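PDB 5SV6: extracellular solute-binding protein, family 3 from Methylophaga aminisulfidivorans MP, which is of uncertain function but has a periplasmic binding protein-like architecture and is probably linked to the methanol dehydrogenase system. Local coordinates for residues K141-P146 against E237-R242; S162-R167 against E245-Q250; E218-V223 against L230-S235. One frame throughout, in Å; residues are numbered along the deposited sequence.

Contact 1: residues K141-P146 against E237-R242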
ATOM      1  N   LYS A 141      10.956  14.818  -9.575  1.00 13.79           N
ATOM      2  CA  LYS A 141      10.375  13.919 -10.557  1.00 17.18           C
ATOM      3  C   LYS A 141      10.758  12.473 -10.281  1.00 16.09           C
ATOM      4  O   LYS A 141      10.018  11.547 -10.614  1.00 15.50           O
ATOM      5  CB  LYS A 141      10.848  14.301 -11.961  1.00 17.75           C
ATOM      6  CG  LYS A 141      10.285  15.624 -12.469  1.00 22.17           C
ATOM      7  CD  LYS A 141       8.899  15.451 -13.092  1.00 26.33           C
ATOM      8  CE  LYS A 141       8.578  16.583 -14.065  1.00 29.11           C
ATOM      9  NZ  LYS A 141       8.547  17.916 -13.400  1.00 27.66           N
ATOM     10  N   ASN A 142      11.925  12.285  -9.679  1.00 13.06           N
ATOM     11  CA  ASN A 142      12.439  10.941  -9.463  1.00 13.43           C
ATOM     12  C   ASN A 142      13.579  10.952  -8.465  1.00 12.37           C
ATOM     13  O   ASN A 142      13.933  12.009  -7.941  1.00 14.80           O
ATOM     14  CB  ASN A 142      12.869  10.304 -10.798  1.00 14.90           C
ATOM     15  CG  ASN A 142      13.955  11.093 -11.509  1.00 16.13           C
ATOM     16  OD1 ASN A 142      14.888  11.613 -10.890  1.00 14.74           O
ATOM     17  ND2 ASN A 142      13.841  11.177 -12.831  1.00 18.96           N
ATOM     18  N   TRP A 143      14.167   9.783  -8.216  1.00 13.86           N
ATOM     19  CA  TRP A 143      15.178   9.647  -7.166  1.00 15.29           C
ATOM     20  C   TRP A 143      16.509  10.328  -7.473  1.00 18.62           C
ATOM     21  O   TRP A 143      17.339  10.519  -6.578  1.00 18.61           O
ATOM     22  CB  TRP A 143      15.385   8.171  -6.812  1.00 14.31           C
ATOM     23  CG  TRP A 143      14.346   7.646  -5.874  1.00 12.68           C
ATOM     24  CD1 TRP A 143      13.338   6.773  -6.164  1.00 14.74           C
ATOM     25  CD2 TRP A 143      14.204   7.977  -4.488  1.00 12.68           C
ATOM     26  NE1 TRP A 143      12.587   6.528  -5.041  1.00 12.02           N
ATOM     27  CE2 TRP A 143      13.098   7.256  -3.998  1.00 12.99           C
ATOM     28  CE3 TRP A 143      14.912   8.800  -3.613  1.00 12.65           C
ATOM     29  CZ2 TRP A 143      12.682   7.335  -2.663  1.00 11.61           C
ATOM     30  CZ3 TRP A 143      14.495   8.878  -2.280  1.00 12.94           C
ATOM     31  CH2 TRP A 143      13.393   8.151  -1.827  1.00  9.78           C
ATOM     32  N   GLN A 144      16.709  10.709  -8.731  1.00 19.13           N
ATOM     33  CA  GLN A 144      17.923  11.423  -9.119  1.00 21.03           C
ATOM     34  C   GLN A 144      17.781  12.943  -9.066  1.00 18.29           C
ATOM     35  O   GLN A 144      18.722  13.660  -9.394  1.00 19.83           O
ATOM     36  CB  GLN A 144      18.414  10.970 -10.505  1.00 20.73           C
ATOM     37  CG  GLN A 144      19.238   9.685 -10.451  1.00 26.49           C
ATOM     38  CD  GLN A 144      19.714   9.198 -11.821  1.00 34.56           C
ATOM     39  OE1 GLN A 144      19.719   9.947 -12.800  1.00 30.17           O
ATOM     40  NE2 GLN A 144      20.122   7.930 -11.888  1.00 31.76           N
ATOM     41  N   SER A 145      16.618  13.435  -8.637  1.00 15.73           N
ATOM     42  CA  SER A 145      16.400  14.876  -8.525  0.61 15.37           C
ATOM     43  C   SER A 145      17.359  15.515  -7.535  1.00 16.38           C
ATOM     44  O   SER A 145      17.442  15.097  -6.376  1.00 16.03           O
ATOM     45  CB  SER A 145      14.963  15.193  -8.115  0.61 16.24           C
ATOM     46  OG  SER A 145      14.860  16.539  -7.681  0.61 16.03           O
ATOM     47  N   PRO A 146      18.091  16.543  -7.988  1.00 15.58           N
ATOM     48  CA  PRO A 146      19.040  17.225  -7.104  1.00 18.82           C
ATOM     49  C   PRO A 146      18.366  17.846  -5.880  1.00 17.20           C
ATOM     50  O   PRO A 146      19.016  17.976  -4.844  1.00 16.32           O
ATOM     51  CB  PRO A 146      19.638  18.307  -8.009  1.00 20.57           C
ATOM     52  CG  PRO A 146      19.521  17.733  -9.391  1.00 17.63           C
ATOM     53  CD  PRO A 146      18.196  17.015  -9.381  1.00 16.82           C
ATOM     54  N   GLU A 237       8.893   3.291 -12.893  1.00 16.17           N
ATOM     55  CA  GLU A 237       8.714   1.856 -12.613  1.00 14.96           C
ATOM     56  C   GLU A 237       9.946   1.210 -11.987  1.00 15.68           C
ATOM     57  O   GLU A 237       9.846   0.480 -10.995  1.00 12.74           O
ATOM     58  CB  GLU A 237       8.300   1.083 -13.876  1.00 15.49           C
ATOM     59  CG  GLU A 237       8.044  -0.411 -13.623  1.00 15.55           C
ATOM     60  CD  GLU A 237       7.253  -1.085 -14.733  1.00 18.11           C
ATOM     61  OE1 GLU A 237       7.340  -0.633 -15.893  1.00 19.90           O
ATOM     62  OE2 GLU A 237       6.535  -2.066 -14.442  1.00 19.38           O
ATOM     63  N   ILE A 238      11.111   1.473 -12.574  1.00 14.48           N
ATOM     64  CA  ILE A 238      12.362   0.930 -12.058  1.00 16.30           C
ATOM     65  C   ILE A 238      13.358   2.059 -11.825  1.00 17.11           C
ATOM     66  O   ILE A 238      13.765   2.733 -12.768  1.00 17.73           O
ATOM     67  CB  ILE A 238      12.984  -0.073 -13.054  1.00 18.77           C
ATOM     68  CG1 ILE A 238      11.943  -1.101 -13.504  1.00 19.91           C
ATOM     69  CG2 ILE A 238      14.205  -0.763 -12.448  1.00 19.50           C
ATOM     70  CD1 ILE A 238      11.507  -2.049 -12.421  1.00 17.25           C
ATOM     71  N   ALA A 239      13.740   2.276 -10.572  1.00 16.31           N
ATOM     72  CA  ALA A 239      14.738   3.295 -10.255  1.00 18.80           C
ATOM     73  C   ALA A 239      16.149   2.725 -10.342  1.00 18.87           C
ATOM     74  O   ALA A 239      16.443   1.687  -9.734  1.00 15.49           O
ATOM     75  CB  ALA A 239      14.492   3.889  -8.871  1.00 18.31           C
ATOM     76  N   PRO A 240      17.025   3.404 -11.102  1.00 18.21           N
ATOM     77  CA  PRO A 240      18.421   2.978 -11.277  1.00 21.48           C
ATOM     78  C   PRO A 240      19.236   3.172 -10.011  1.00 22.35           C
ATOM     79  O   PRO A 240      18.944   4.071  -9.229  1.00 22.92           O
ATOM     80  CB  PRO A 240      18.941   3.908 -12.383  1.00 22.28           C
ATOM     81  CG  PRO A 240      18.050   5.088 -12.335  1.00 22.68           C
ATOM     82  CD  PRO A 240      16.695   4.558 -11.954  1.00 18.85           C
ATOM     83  N   THR A 241      20.237   2.320  -9.810  1.00 23.78           N
ATOM     84  CA  THR A 241      21.190   2.491  -8.717  1.00 24.76           C
ATOM     85  C   THR A 241      22.608   2.389  -9.277  1.00 28.99           C
ATOM     86  O   THR A 241      22.826   1.770 -10.317  1.00 28.78           O
ATOM     87  CB  THR A 241      20.976   1.452  -7.593  1.00 28.09           C
ATOM     88  OG1 THR A 241      21.266   0.133  -8.075  1.00 26.89           O
ATOM     89  CG2 THR A 241      19.538   1.503  -7.084  1.00 23.58           C
ATOM     90  N   ARG A 242      23.571   3.003  -8.602  1.00 28.38           N
ATOM     91  CA  ARG A 242      24.926   3.054  -9.138  1.00 31.61           C
ATOM     92  C   ARG A 242      25.599   1.688  -9.152  1.00 33.17           C
ATOM     93  O   ARG A 242      26.198   1.299 -10.151  1.00 34.85           O
ATOM     94  CB  ARG A 242      25.786   4.047  -8.354  1.00 34.20           C
ATOM     95  CG  ARG A 242      25.239   5.461  -8.348  1.00 36.11           C
ATOM     96  CD  ARG A 242      26.237   6.452  -7.763  1.00 38.05           C
ATOM     97  NE  ARG A 242      25.600   7.718  -7.402  1.00 46.47           N
ATOM     98  CZ  ARG A 242      25.154   8.619  -8.275  1.00 48.21           C
ATOM     99  NH1 ARG A 242      24.591   9.741  -7.842  1.00 47.11           N
ATOM    100  NH2 ARG A 242      25.263   8.399  -9.580  1.00 48.25           N
TER
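W143 turns its indole toward A239. CD1 of the five-membered ring comes within 4.1 Å of A239 CB, and the methyl meets the ring obliquely. A chi1 of -81° sets W143 CG anti to its carbonyl carbon, which carries the ring across to the short strand 238-239. Beside this pair Q144 reaches over to P240. Its chain is extended beyond CG, and the amide end does the touching: Q144 NE2 lies 3.5 Å from P240 CG. The two side chains cross obliquely, a polar end against an apolar ring.

The backbone that presents both residues is a type I turn from N142 to S145. It is closed by S145 N to N142 O, 3.1 Å. N142 OD1 also accepts from Q144 N at 3.0 Å, an Asx turn; the bond is bent, 136° at the hydrogen. N142 ND2 bonds E236, next to the second segment.

W143 is buried further by M165 and L166 of helix 161-168. No hydrogen bond joins the two segments. Their contact therefore rests on van der Waals packing, with W143 and A239 buried and the Q144-P240 pair at the exposed side.

Contact 2: residues S162-R167 against E245-Q250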
ATOM      1  N   SER A 162      11.523   2.633  -0.834  1.00 11.75           N
ATOM      2  CA  SER A 162      11.930   3.948  -0.341  1.00 13.42           C
ATOM      3  C   SER A 162      13.219   3.862   0.453  1.00 11.22           C
ATOM      4  O   SER A 162      14.100   4.717   0.319  1.00 10.41           O
ATOM      5  CB  SER A 162      10.839   4.554   0.544  1.00 10.39           C
ATOM      6  OG  SER A 162       9.581   4.431  -0.081  1.00 11.14           O
ATOM      7  N   GLU A 163      13.323   2.835   1.296  1.00 12.33           N
ATOM      8  CA  GLU A 163      14.522   2.658   2.107  1.00 12.02           C
ATOM      9  C   GLU A 163      15.732   2.365   1.227  1.00 13.57           C
ATOM     10  O   GLU A 163      16.783   2.963   1.391  1.00 13.44           O
ATOM     11  CB  GLU A 163      14.343   1.536   3.147  1.00 15.59           C
ATOM     12  CG  GLU A 163      15.541   1.447   4.078  1.00 19.86           C
ATOM     13  CD  GLU A 163      15.478   0.301   5.080  1.00 21.78           C
ATOM     14  OE1 GLU A 163      14.385  -0.255   5.322  1.00 19.76           O
ATOM     15  OE2 GLU A 163      16.546  -0.035   5.625  1.00 24.71           O
ATOM     16  N   VAL A 164      15.571   1.435   0.292  1.00 14.26           N
ATOM     17  CA  VAL A 164      16.640   1.100  -0.645  1.00 16.14           C
ATOM     18  C   VAL A 164      17.158   2.360  -1.343  1.00 13.31           C
ATOM     19  O   VAL A 164      18.356   2.573  -1.431  1.00 15.62           O
ATOM     20  CB  VAL A 164      16.170   0.051  -1.688  1.00 16.46           C
ATOM     21  CG1 VAL A 164      17.330  -0.372  -2.588  1.00 17.10           C
ATOM     22  CG2 VAL A 164      15.569  -1.170  -0.981  1.00 15.28           C
HETATM   23  N   MSE A 165      16.251   3.225  -1.783  1.00 13.84           N
HETATM   24  CA  MSE A 165      16.649   4.425  -2.514  1.00 14.57           C
HETATM   25  C   MSE A 165      17.230   5.524  -1.625  1.00 14.57           C
HETATM   26  O   MSE A 165      18.066   6.312  -2.066  1.00 14.22           O
HETATM   27  CB  MSE A 165      15.481   4.966  -3.342  1.00 13.92           C
HETATM   28  CG  MSE A 165      14.996   4.015  -4.424  1.00 13.10           C
HETATM   29 SE   MSE A 165      16.496   3.305  -5.488  1.00 25.15          SE
HETATM   30  CE  MSE A 165      17.288   4.997  -6.088  1.00 18.10           C
ATOM     31  N   LEU A 166      16.797   5.577  -0.370  1.00 14.85           N
ATOM     32  CA  LEU A 166      17.356   6.554   0.562  1.00 14.24           C
ATOM     33  C   LEU A 166      18.821   6.219   0.846  1.00 16.01           C
ATOM     34  O   LEU A 166      19.674   7.108   0.957  1.00 17.08           O
ATOM     35  CB  LEU A 166      16.540   6.588   1.859  1.00 14.61           C
ATOM     36  CG  LEU A 166      16.240   7.976   2.431  1.00 18.21           C
ATOM     37  CD1 LEU A 166      15.676   8.915   1.369  1.00 13.10           C
ATOM     38  CD2 LEU A 166      15.296   7.893   3.640  1.00 12.09           C
ATOM     39  N   ARG A 167      19.110   4.929   0.963  1.00 15.66           N
ATOM     40  CA  ARG A 167      20.494   4.489   1.107  1.00 17.67           C
ATOM     41  C   ARG A 167      21.273   4.838  -0.155  1.00 17.88           C
ATOM     42  O   ARG A 167      22.385   5.367  -0.088  1.00 19.38           O
ATOM     43  CB  ARG A 167      20.555   2.987   1.348  1.00 18.43           C
ATOM     44  CG  ARG A 167      19.860   2.528   2.615  1.00 19.17           C
ATOM     45  CD  ARG A 167      20.069   1.041   2.798  1.00 20.00           C
ATOM     46  NE  ARG A 167      19.492   0.536   4.035  1.00 22.54           N
ATOM     47  CZ  ARG A 167      20.179   0.385   5.161  1.00 24.32           C
ATOM     48  NH1 ARG A 167      21.464   0.710   5.192  1.00 23.89           N
ATOM     49  NH2 ARG A 167      19.586  -0.097   6.247  1.00 26.22           N
ATOM     50  N   GLU A 245      21.211  -3.128  -8.432  1.00 37.51           N
ATOM     51  CA  GLU A 245      20.380  -3.294  -9.625  1.00 34.84           C
ATOM     52  C   GLU A 245      19.202  -2.328  -9.538  1.00 24.72           C
ATOM     53  O   GLU A 245      19.061  -1.624  -8.546  1.00 25.56           O
ATOM     54  CB  GLU A 245      19.882  -4.736  -9.752  1.00 36.53           C
ATOM     55  CG  GLU A 245      20.954  -5.791  -9.474  1.00 37.61           C
ATOM     56  CD  GLU A 245      22.160  -5.674 -10.395  1.00 36.61           C
ATOM     57  OE1 GLU A 245      23.296  -5.584  -9.881  1.00 39.21           O
ATOM     58  OE2 GLU A 245      21.976  -5.685 -11.633  1.00 38.46           O
ATOM     59  N   GLY A 246      18.365  -2.284 -10.569  1.00 21.83           N
ATOM     60  CA  GLY A 246      17.239  -1.367 -10.573  1.00 18.13           C
ATOM     61  C   GLY A 246      16.216  -1.728  -9.506  1.00 19.71           C
ATOM     62  O   GLY A 246      15.943  -2.903  -9.286  1.00 20.40           O
ATOM     63  N   VAL A 247      15.658  -0.716  -8.847  1.00 18.68           N
ATOM     64  CA  VAL A 247      14.713  -0.916  -7.744  1.00 16.74           C
ATOM     65  C   VAL A 247      13.281  -0.598  -8.191  1.00 14.99           C
ATOM     66  O   VAL A 247      12.957   0.552  -8.483  1.00 12.29           O
ATOM     67  CB  VAL A 247      15.111  -0.049  -6.519  1.00 15.71           C
ATOM     68  CG1 VAL A 247      14.191  -0.307  -5.325  1.00 15.90           C
ATOM     69  CG2 VAL A 247      16.569  -0.318  -6.131  1.00 17.80           C
ATOM     70  N   ARG A 248      12.441  -1.629  -8.265  1.00 12.18           N
ATOM     71  CA  ARG A 248      11.054  -1.480  -8.701  1.00 12.79           C
ATOM     72  C   ARG A 248      10.259  -0.582  -7.753  1.00 12.05           C
ATOM     73  O   ARG A 248      10.330  -0.745  -6.537  1.00 13.35           O
ATOM     74  CB  ARG A 248      10.384  -2.858  -8.809  1.00 14.08           C
ATOM     75  CG  ARG A 248       8.910  -2.814  -9.190  1.00 13.40           C
ATOM     76  CD  ARG A 248       8.379  -4.211  -9.531  1.00 16.35           C
ATOM     77  NE  ARG A 248       8.832  -4.629 -10.852  1.00 15.64           N
ATOM     78  CZ  ARG A 248       8.249  -4.248 -11.987  1.00 18.75           C
ATOM     79  NH1 ARG A 248       7.184  -3.444 -11.961  1.00 15.06           N
ATOM     80  NH2 ARG A 248       8.727  -4.670 -13.149  1.00 14.49           N
ATOM     81  N   GLN A 249       9.516   0.370  -8.309  1.00 12.61           N
ATOM     82  CA  GLN A 249       8.705   1.290  -7.501  1.00 10.42           C
ATOM     83  C   GLN A 249       7.218   1.157  -7.811  1.00 10.96           C
ATOM     84  O   GLN A 249       6.387   1.768  -7.136  1.00  9.85           O
ATOM     85  CB  GLN A 249       9.111   2.736  -7.777  1.00 11.07           C
ATOM     86  CG  GLN A 249      10.602   2.962  -7.845  1.00 16.37           C
ATOM     87  CD  GLN A 249      11.224   3.130  -6.486  1.00 15.87           C
ATOM     88  OE1 GLN A 249      10.798   3.975  -5.703  1.00 15.93           O
ATOM     89  NE2 GLN A 249      12.252   2.329  -6.198  1.00 15.25           N
ATOM     90  N   GLN A 250       6.895   0.386  -8.848  1.00  9.91           N
ATOM     91  CA  GLN A 250       5.511   0.190  -9.284  1.00 10.34           C
ATOM     92  C   GLN A 250       5.162  -1.293  -9.233  1.00 11.37           C
ATOM     93  O   GLN A 250       5.946  -2.126  -9.673  1.00  9.47           O
ATOM     94  CB  GLN A 250       5.310   0.720 -10.710  1.00 10.96           C
ATOM     95  CG  GLN A 250       5.462   2.224 -10.849  1.00  9.70           C
ATOM     96  CD  GLN A 250       5.276   2.708 -12.282  1.00 14.70           C
ATOM     97  OE1 GLN A 250       4.745   1.991 -13.134  1.00 12.02           O
ATOM     98  NE2 GLN A 250       5.684   3.942 -12.544  1.00 12.06           N
TER
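V247 packs against two neighbours on helix 161-168, V164 and the selenomethionine M165. Its CG2 methyl meets both: V164 CG1 lies 3.6 Å from V247 CG2, and M165 SE lies 3.7 Å from the same methyl. V247 CG1 leans more loosely on V164, 4.2 Å from V164 CB. The valines thus meet methyl to methyl, whereas M165 and V247 run past each other in opposite directions.

M165 is bent at chi2 and chi3 (-48° and -56°). This bend brings the selenium alongside V247, while CG higher up the chain touches the amide of Q249, with M165 CG 3.7 Å from Q249 NE2.

That amide is fixed from both ends. Q249 NE2 donates to V247 O at 3.0 Å in a nearly straight bond, 167°. The oxygen lies in the amide plane, but the donor sits above the carbonyl plane of V247. Q249 OE1 accepts from W143 NE1. The strand itself is held by backbone bonds to A239, E237 and Y128. On the helix, R167 and E163 form a salt bridge one turn apart, R167 NH2 to E163 OE2 at 3.1 Å, and R167 also makes a cation-pi contact with Y172.

With an alanine here both V247 methyls are gone, and a gap is likely to open beside V164 CG1 and M165 SE. Between these two segments the join rests on apolar packing, and the Q249 amide at its border has partners for both NE2 and OE1.

Contact 3: residues E218-V223 against L230-S235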
ATOM      1  N   GLU A 218      -1.892   3.796  -0.111  1.00 10.42           N
ATOM      2  CA  GLU A 218      -1.898   4.070   1.334  1.00 12.60           C
ATOM      3  C   GLU A 218      -2.077   5.546   1.648  1.00 10.76           C
ATOM      4  O   GLU A 218      -2.584   5.904   2.709  1.00 12.59           O
ATOM      5  CB  GLU A 218      -0.559   3.662   1.944  1.00 13.77           C
ATOM      6  CG  GLU A 218      -0.591   2.411   2.720  1.00 19.53           C
ATOM      7  CD  GLU A 218       0.787   1.828   2.914  1.00 18.42           C
ATOM      8  OE1 GLU A 218       1.759   2.605   3.105  1.00 23.48           O
ATOM      9  OE2 GLU A 218       0.894   0.589   2.852  1.00 21.74           O
ATOM     10  N   ALA A 219      -1.602   6.402   0.748  1.00  8.67           N
ATOM     11  CA  ALA A 219      -1.528   7.826   1.032  1.00 11.27           C
ATOM     12  C   ALA A 219      -2.651   8.628   0.396  1.00 11.33           C
ATOM     13  O   ALA A 219      -2.969   9.711   0.870  1.00 10.34           O
ATOM     14  CB  ALA A 219      -0.183   8.390   0.597  1.00 11.24           C
ATOM     15  N   ALA A 220      -3.246   8.081  -0.662  1.00  8.06           N
ATOM     16  CA  ALA A 220      -4.077   8.863  -1.588  1.00 11.00           C
ATOM     17  C   ALA A 220      -5.201   9.677  -0.957  1.00 13.52           C
ATOM     18  O   ALA A 220      -5.337  10.861  -1.252  1.00 12.02           O
ATOM     19  CB  ALA A 220      -4.625   7.973  -2.712  1.00  9.10           C
ATOM     20  N   ARG A 221      -6.002   9.055  -0.094  1.00 11.06           N
ATOM     21  CA  ARG A 221      -7.127   9.771   0.490  1.00 13.14           C
ATOM     22  C   ARG A 221      -6.654  10.915   1.388  1.00 14.12           C
ATOM     23  O   ARG A 221      -7.301  11.966   1.461  1.00 13.18           O
ATOM     24  CB  ARG A 221      -8.079   8.824   1.242  1.00 13.26           C
ATOM     25  CG  ARG A 221      -7.551   8.233   2.544  1.00 14.00           C
ATOM     26  CD  ARG A 221      -8.723   7.776   3.423  1.00 12.97           C
ATOM     27  NE  ARG A 221      -9.553   6.768   2.760  1.00 13.77           N
ATOM     28  CZ  ARG A 221     -10.716   6.328   3.234  1.00 16.39           C
ATOM     29  NH1 ARG A 221     -11.204   6.827   4.361  1.00 16.83           N
ATOM     30  NH2 ARG A 221     -11.398   5.395   2.580  1.00 15.80           N
ATOM     31  N   TYR A 222      -5.505  10.723   2.035  1.00 12.68           N
ATOM     32  CA  TYR A 222      -4.972  11.711   2.969  1.00 12.22           C
ATOM     33  C   TYR A 222      -4.302  12.882   2.257  1.00 11.78           C
ATOM     34  O   TYR A 222      -4.289  14.010   2.761  1.00 15.28           O
ATOM     35  CB  TYR A 222      -4.021  11.043   3.970  1.00 12.10           C
ATOM     36  CG  TYR A 222      -4.641   9.812   4.604  1.00 10.47           C
ATOM     37  CD1 TYR A 222      -5.663   9.932   5.534  1.00 13.80           C
ATOM     38  CD2 TYR A 222      -4.222   8.534   4.249  1.00 13.22           C
ATOM     39  CE1 TYR A 222      -6.261   8.801   6.108  1.00 12.63           C
ATOM     40  CE2 TYR A 222      -4.806   7.389   4.825  1.00 13.03           C
ATOM     41  CZ  TYR A 222      -5.826   7.545   5.757  1.00 12.17           C
ATOM     42  OH  TYR A 222      -6.420   6.446   6.335  1.00 13.10           O
ATOM     43  N   VAL A 223      -3.754  12.620   1.081  1.00 11.08           N
ATOM     44  CA  VAL A 223      -3.252  13.694   0.231  1.00 14.24           C
ATOM     45  C   VAL A 223      -4.423  14.568  -0.248  1.00 16.24           C
ATOM     46  O   VAL A 223      -4.346  15.793  -0.225  1.00 18.02           O
ATOM     47  CB  VAL A 223      -2.459  13.159  -0.977  1.00 12.11           C
ATOM     48  CG1 VAL A 223      -2.096  14.311  -1.911  1.00 15.40           C
ATOM     49  CG2 VAL A 223      -1.196  12.429  -0.517  1.00 10.97           C
ATOM     50  N   LEU A 230      -0.966  19.469  -1.557  1.00 15.40           N
ATOM     51  CA  LEU A 230       0.206  18.618  -1.721  1.00 16.14           C
ATOM     52  C   LEU A 230       0.306  18.125  -3.152  1.00 15.03           C
ATOM     53  O   LEU A 230      -0.702  17.986  -3.848  1.00 15.19           O
ATOM     54  CB  LEU A 230       0.136  17.410  -0.781  1.00 12.32           C
ATOM     55  CG  LEU A 230       0.039  17.685   0.725  1.00 16.02           C
ATOM     56  CD1 LEU A 230       0.017  16.367   1.491  1.00 13.20           C
ATOM     57  CD2 LEU A 230       1.183  18.564   1.226  1.00 14.01           C
ATOM     58  N   LYS A 231       1.528  17.862  -3.587  1.00 12.99           N
ATOM     59  CA  LYS A 231       1.752  17.175  -4.839  1.00 14.47           C
ATOM     60  C   LYS A 231       2.040  15.723  -4.531  1.00 15.11           C
ATOM     61  O   LYS A 231       2.702  15.422  -3.535  1.00 12.90           O
ATOM     62  CB  LYS A 231       2.946  17.777  -5.582  1.00 18.00           C
ATOM     63  CG  LYS A 231       2.633  19.075  -6.312  1.00 22.82           C
ATOM     64  CD  LYS A 231       3.649  19.334  -7.427  1.00 28.06           C
ATOM     65  CE  LYS A 231       3.523  18.300  -8.541  1.00 23.14           C
ATOM     66  NZ  LYS A 231       4.434  18.596  -9.684  1.00 31.59           N
HETATM   67  N   MSE A 232       1.547  14.829  -5.382  1.00 13.66           N
HETATM   68  CA  MSE A 232       1.885  13.414  -5.293  1.00 11.40           C
HETATM   69  C   MSE A 232       2.402  12.935  -6.652  1.00 14.35           C
HETATM   70  O   MSE A 232       1.640  12.793  -7.610  1.00 14.39           O
HETATM   71  CB  MSE A 232       0.673  12.590  -4.839  1.00 11.75           C
HETATM   72  CG  MSE A 232       1.000  11.111  -4.602  1.00 13.38           C
HETATM   73 SE   MSE A 232      -0.483  10.076  -3.832  1.00 27.60          SE
HETATM   74  CE  MSE A 232      -1.824  10.443  -5.187  1.00 13.79           C
ATOM     75  N   VAL A 233       3.705  12.714  -6.737  1.00 10.91           N
ATOM     76  CA  VAL A 233       4.342  12.364  -7.992  1.00 11.21           C
ATOM     77  C   VAL A 233       4.761  10.904  -7.955  1.00 11.00           C
ATOM     78  O   VAL A 233       5.626  10.530  -7.166  1.00  9.36           O
ATOM     79  CB  VAL A 233       5.585  13.251  -8.244  1.00 11.41           C
ATOM     80  CG1 VAL A 233       6.281  12.848  -9.537  1.00  9.86           C
ATOM     81  CG2 VAL A 233       5.185  14.728  -8.280  1.00 10.82           C
ATOM     82  N   VAL A 234       4.137  10.081  -8.794  1.00 11.66           N
ATOM     83  CA  VAL A 234       4.422   8.649  -8.801  1.00 11.56           C
ATOM     84  C   VAL A 234       5.808   8.348  -9.368  1.00 11.87           C
ATOM     85  O   VAL A 234       6.190   8.887 -10.417  1.00 11.43           O
ATOM     86  CB  VAL A 234       3.363   7.871  -9.613  1.00 12.64           C
ATOM     87  CG1 VAL A 234       3.681   6.400  -9.601  1.00 13.40           C
ATOM     88  CG2 VAL A 234       1.958   8.131  -9.055  1.00 11.74           C
ATOM     89  N   SER A 235       6.563   7.492  -8.680  1.00  9.65           N
ATOM     90  CA  SER A 235       7.919   7.152  -9.117  1.00 11.17           C
ATOM     91  C   SER A 235       7.930   6.419 -10.452  1.00 12.59           C
ATOM     92  O   SER A 235       6.915   5.871 -10.875  1.00 10.11           O
ATOM     93  CB  SER A 235       8.630   6.272  -8.085  1.00 11.68           C
ATOM     94  OG  SER A 235       9.269   7.049  -7.095  1.00 12.41           O
TER
HETATM   95  O   HOH W   1      -3.529  18.012  -1.591  1.00 13.75           O
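Helix 218-223 and strand 230-234 run roughly antiparallel, at 156° between their directions, with their axes 9.8 Å apart at the closest approach. They draw together at V223 and L230, whose CA atoms are 6.3 Å apart.

V223 bridges two strand residues with its two methyls. V223 CG1 lies 4.0 Å from L230 CB, and V223 CG2 lies 4.1 Å from M232 SE. Its chi1 of 174° puts CG1 anti to the backbone N, and the branches part toward different partners. M232, a selenomethionine, is extended as far as SE. It then bends at chi3, and M232 CE comes 4.5 Å from A220 CB, one turn back along the helix. All these contacts are apolar.

A water closes the near end. It donates to V223 O at 2.7 Å and accepts from L230 N at 2.9 Å. It thus links two backbone groups that make no direct bond with each other.

The helix and strand follow one another in the chain through a short connection. Strand 230-234 pairs antiparallel with strand 118-133, through K231 to Y132 and V233 to F130. A219 touches I131 of that strand, and M232 touches A129. V201 of helix 197-206 touches both A219 and L230, so that helix packs against both elements.

All three contacts reach the same mixed sheet, but at different places. Contacts 1 and 2 are close, with centres about 8 Å apart. They meet through strands 238-239 and 247-257, which are paired neighbours in the sheet. Contact 3 lies about 18 Å from the centres of both. Its centre lies nearer the centre of the molecule, and S235 connects it to contact 2 through Q250. No contact is wholly buried. Contacts 1 and 2 each contain both buried and exposed residues, while none of the touching residues of contact 3 is fully exposed. No direct hydrogen bond crosses any of them. Contact 1 adds a polar amide against proline, contact 2 joins valines and selenomethionine, and contact 3 alone has a bridging water.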